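Local coordinates for GTPase-activating protein skywalker (Drosophila melanogaster, PDB 5HJQ) that acts as a GTPase-activating protein for Rab35 and binds phosphoinositides through its TBC domain, regulating synaptic vesicle protein turnover, at residues A[134-139]-A[177-182]. Numbering follows the deposited sequence.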
loop_
_atom_site.group_PDB
_atom_site.type_symbol
_atom_site.label_atom_id
_atom_site.label_comp_id
_atom_site.label_asym_id
_atom_site.label_seq_id
_atom_site.Cartn_x
_atom_site.Cartn_y
_atom_site.Cartn_z
ATOM N N PHE A 134 20.799 4.174 -15.153
ATOM C CA PHE A 134 20.138 5.478 -15.103
ATOM C C PHE A 134 19.990 6.026 -13.687
ATOM O O PHE A 134 20.155 7.225 -13.461
ATOM C CB PHE A 134 18.762 5.388 -15.767
ATOM C CG PHE A 134 18.090 6.715 -15.953
ATOM C CD1 PHE A 134 18.569 7.622 -16.883
ATOM C CD2 PHE A 134 16.972 7.052 -15.209
ATOM C CE1 PHE A 134 17.952 8.846 -17.060
ATOM C CE2 PHE A 134 16.347 8.273 -15.383
ATOM C CZ PHE A 134 16.838 9.172 -16.309
ATOM N N TYR A 135 19.687 5.143 -12.738
ATOM C CA TYR A 135 19.513 5.543 -11.346
ATOM C C TYR A 135 20.728 6.279 -10.793
ATOM O O TYR A 135 20.608 7.375 -10.251
ATOM C CB TYR A 135 19.220 4.326 -10.468
ATOM C CG TYR A 135 19.054 4.676 -9.006
ATOM C CD1 TYR A 135 18.043 5.533 -8.592
ATOM C CD2 TYR A 135 19.914 4.164 -8.042
ATOM C CE1 TYR A 135 17.883 5.867 -7.259
ATOM C CE2 TYR A 135 19.761 4.491 -6.701
ATOM C CZ TYR A 135 18.741 5.345 -6.318
ATOM O OH TYR A 135 18.575 5.684 -4.994
ATOM N N TRP A 136 21.898 5.671 -10.941
ATOM C CA TRP A 136 23.117 6.213 -10.355
ATOM C C TRP A 136 23.544 7.519 -11.012
ATOM O O TRP A 136 24.191 8.355 -10.382
ATOM C CB TRP A 136 24.231 5.173 -10.430
ATOM C CG TRP A 136 23.862 3.953 -9.662
ATOM C CD1 TRP A 136 23.548 2.725 -10.166
ATOM C CD2 TRP A 136 23.712 3.856 -8.242
ATOM N NE1 TRP A 136 23.234 1.862 -9.143
ATOM C CE2 TRP A 136 23.326 2.534 -7.953
ATOM C CE3 TRP A 136 23.877 4.759 -7.187
ATOM C CZ2 TRP A 136 23.106 2.092 -6.651
ATOM C CZ3 TRP A 136 23.659 4.318 -5.897
ATOM C CH2 TRP A 136 23.279 2.996 -5.639
ATOM N N GLU A 137 23.170 7.699 -12.274
ATOM C CA GLU A 137 23.341 8.990 -12.924
ATOM C C GLU A 137 22.550 10.051 -12.166
ATOM O O GLU A 137 23.073 11.116 -11.837
ATOM C CB GLU A 137 22.888 8.932 -14.380
ATOM C CG GLU A 137 23.113 10.228 -15.136
ATOM C CD GLU A 137 24.575 10.632 -15.163
ATOM O OE1 GLU A 137 25.433 9.757 -15.426
ATOM O OE2 GLU A 137 24.867 11.822 -14.909
ATOM N N MET A 138 21.286 9.741 -11.890
ATOM C CA MET A 138 20.420 10.623 -11.115
ATOM C C MET A 138 20.989 10.868 -9.721
ATOM O O MET A 138 21.016 12.002 -9.243
ATOM C CB MET A 138 19.014 10.032 -11.003
ATOM C CG MET A 138 18.307 9.799 -12.331
ATOM S SD MET A 138 17.830 11.329 -13.156
ATOM C CE MET A 138 19.163 11.495 -14.341
ATOM N N VAL A 139 21.437 9.792 -9.078
ATOM C CA VAL A 139 22.062 9.873 -7.760
ATOM C C VAL A 139 23.218 10.861 -7.764
ATOM O O VAL A 139 23.376 11.657 -6.837
ATOM C CB VAL A 139 22.575 8.494 -7.295
ATOM C CG1 VAL A 139 23.380 8.622 -6.005
ATOM C CG2 VAL A 139 21.414 7.533 -7.111
ATOM N N ALA A 177 16.291 4.681 1.456
ATOM C CA ALA A 177 14.937 5.117 1.130
ATOM C C ALA A 177 14.907 6.620 0.886
ATOM O O ALA A 177 14.337 7.087 -0.100
ATOM C CB ALA A 177 13.975 4.740 2.244
ATOM N N ASP A 178 15.540 7.366 1.787
ATOM C CA ASP A 178 15.632 8.816 1.666
ATOM C C ASP A 178 16.290 9.228 0.357
ATOM O O ASP A 178 15.905 10.227 -0.251
ATOM C CB ASP A 178 16.408 9.409 2.844
ATOM C CG ASP A 178 15.737 9.147 4.177
ATOM O OD1 ASP A 178 14.496 9.005 4.200
ATOM O OD2 ASP A 178 16.451 9.086 5.203
ATOM N N ARG A 179 17.280 8.456 -0.078
ATOM C CA ARG A 179 17.966 8.750 -1.329
ATOM C C ARG A 179 17.065 8.479 -2.529
ATOM O O ARG A 179 17.060 9.244 -3.493
ATOM C CB ARG A 179 19.260 7.939 -1.448
ATOM C CG ARG A 179 19.992 8.160 -2.762
ATOM C CD ARG A 179 21.480 7.867 -2.639
ATOM N NE ARG A 179 21.759 6.451 -2.418
ATOM C CZ ARG A 179 22.977 5.955 -2.229
ATOM N NH1 ARG A 179 24.028 6.763 -2.231
ATOM N NH2 ARG A 179 23.146 4.654 -2.037
ATOM N N ILE A 180 16.306 7.390 -2.469
ATOM C CA ILE A 180 15.423 7.022 -3.571
ATOM C C ILE A 180 14.331 8.068 -3.801
ATOM O O ILE A 180 14.096 8.486 -4.937
ATOM C CB ILE A 180 14.759 5.652 -3.335
ATOM C CG1 ILE A 180 15.809 4.542 -3.310
ATOM C CG2 ILE A 180 13.737 5.366 -4.423
ATOM C CD1 ILE A 180 15.210 3.149 -3.270
ATOM N N VAL A 181 13.670 8.493 -2.728
ATOM C CA VAL A 181 12.581 9.460 -2.852
ATOM C C VAL A 181 13.109 10.824 -3.295
ATOM O O VAL A 181 12.406 11.581 -3.964
ATOM C CB VAL A 181 11.786 9.609 -1.531
ATOM C CG1 VAL A 181 11.144 8.288 -1.147
ATOM C CG2 VAL A 181 12.679 10.112 -0.409
ATOM N N ASN A 182 14.354 11.130 -2.934
ATOM C CA ASN A 182 15.001 12.349 -3.400
ATOM C C ASN A 182 15.207 12.302 -4.904
ATOM O O ASN A 182 14.941 13.275 -5.608
ATOM C CB ASN A 182 16.341 12.561 -2.695
ATOM C CG ASN A 182 16.217 13.430 -1.456
ATOM O OD1 ASN A 182 16.529 14.621 -1.487
ATOM N ND2 ASN A 182 15.763 12.838 -0.360
#
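Arg179 meets Tyr135, Trp136 and Val139 where the segments 134-139 and 177-182, from two helices of the all-helical TBC domain, run at 90° to each other, an example of perpendicular helix packing in which long side chains bridge axes 10.6 Å apart at closest approach. Its CG lies anti to the backbone N (chi1 178°), which extends the chain across to Tyr135 and Val139; Arg179 CG then rests 3.6 Å from Tyr135 OH and CD packs on Val139 CG1. A bend at chi3 brings the guanidinium up against the indole of Trp136. The two planes stand almost perpendicular (87°), with Trp136 CZ3 over one face of the guanidinium, while Arg179 NH2, 3.9 Å from Trp136 CZ3, sits at the ring edge. The charge is answered by Glu210 of helix 210-221, which forms a salt bridge with NE and also hydrogen-bonds Tyr135 OH, tying both helices to a third. That shared carboxylate probably steadies the positive charge in this buried setting, away from the inositol phosphate pocket. Next along the helix, Ile180 crosses the tyrosine side chain at about a right angle and also packs on Ala213 and Leu217, its CG1 touching the phenolic oxygen, Tyr135 OH, at 3.4 Å.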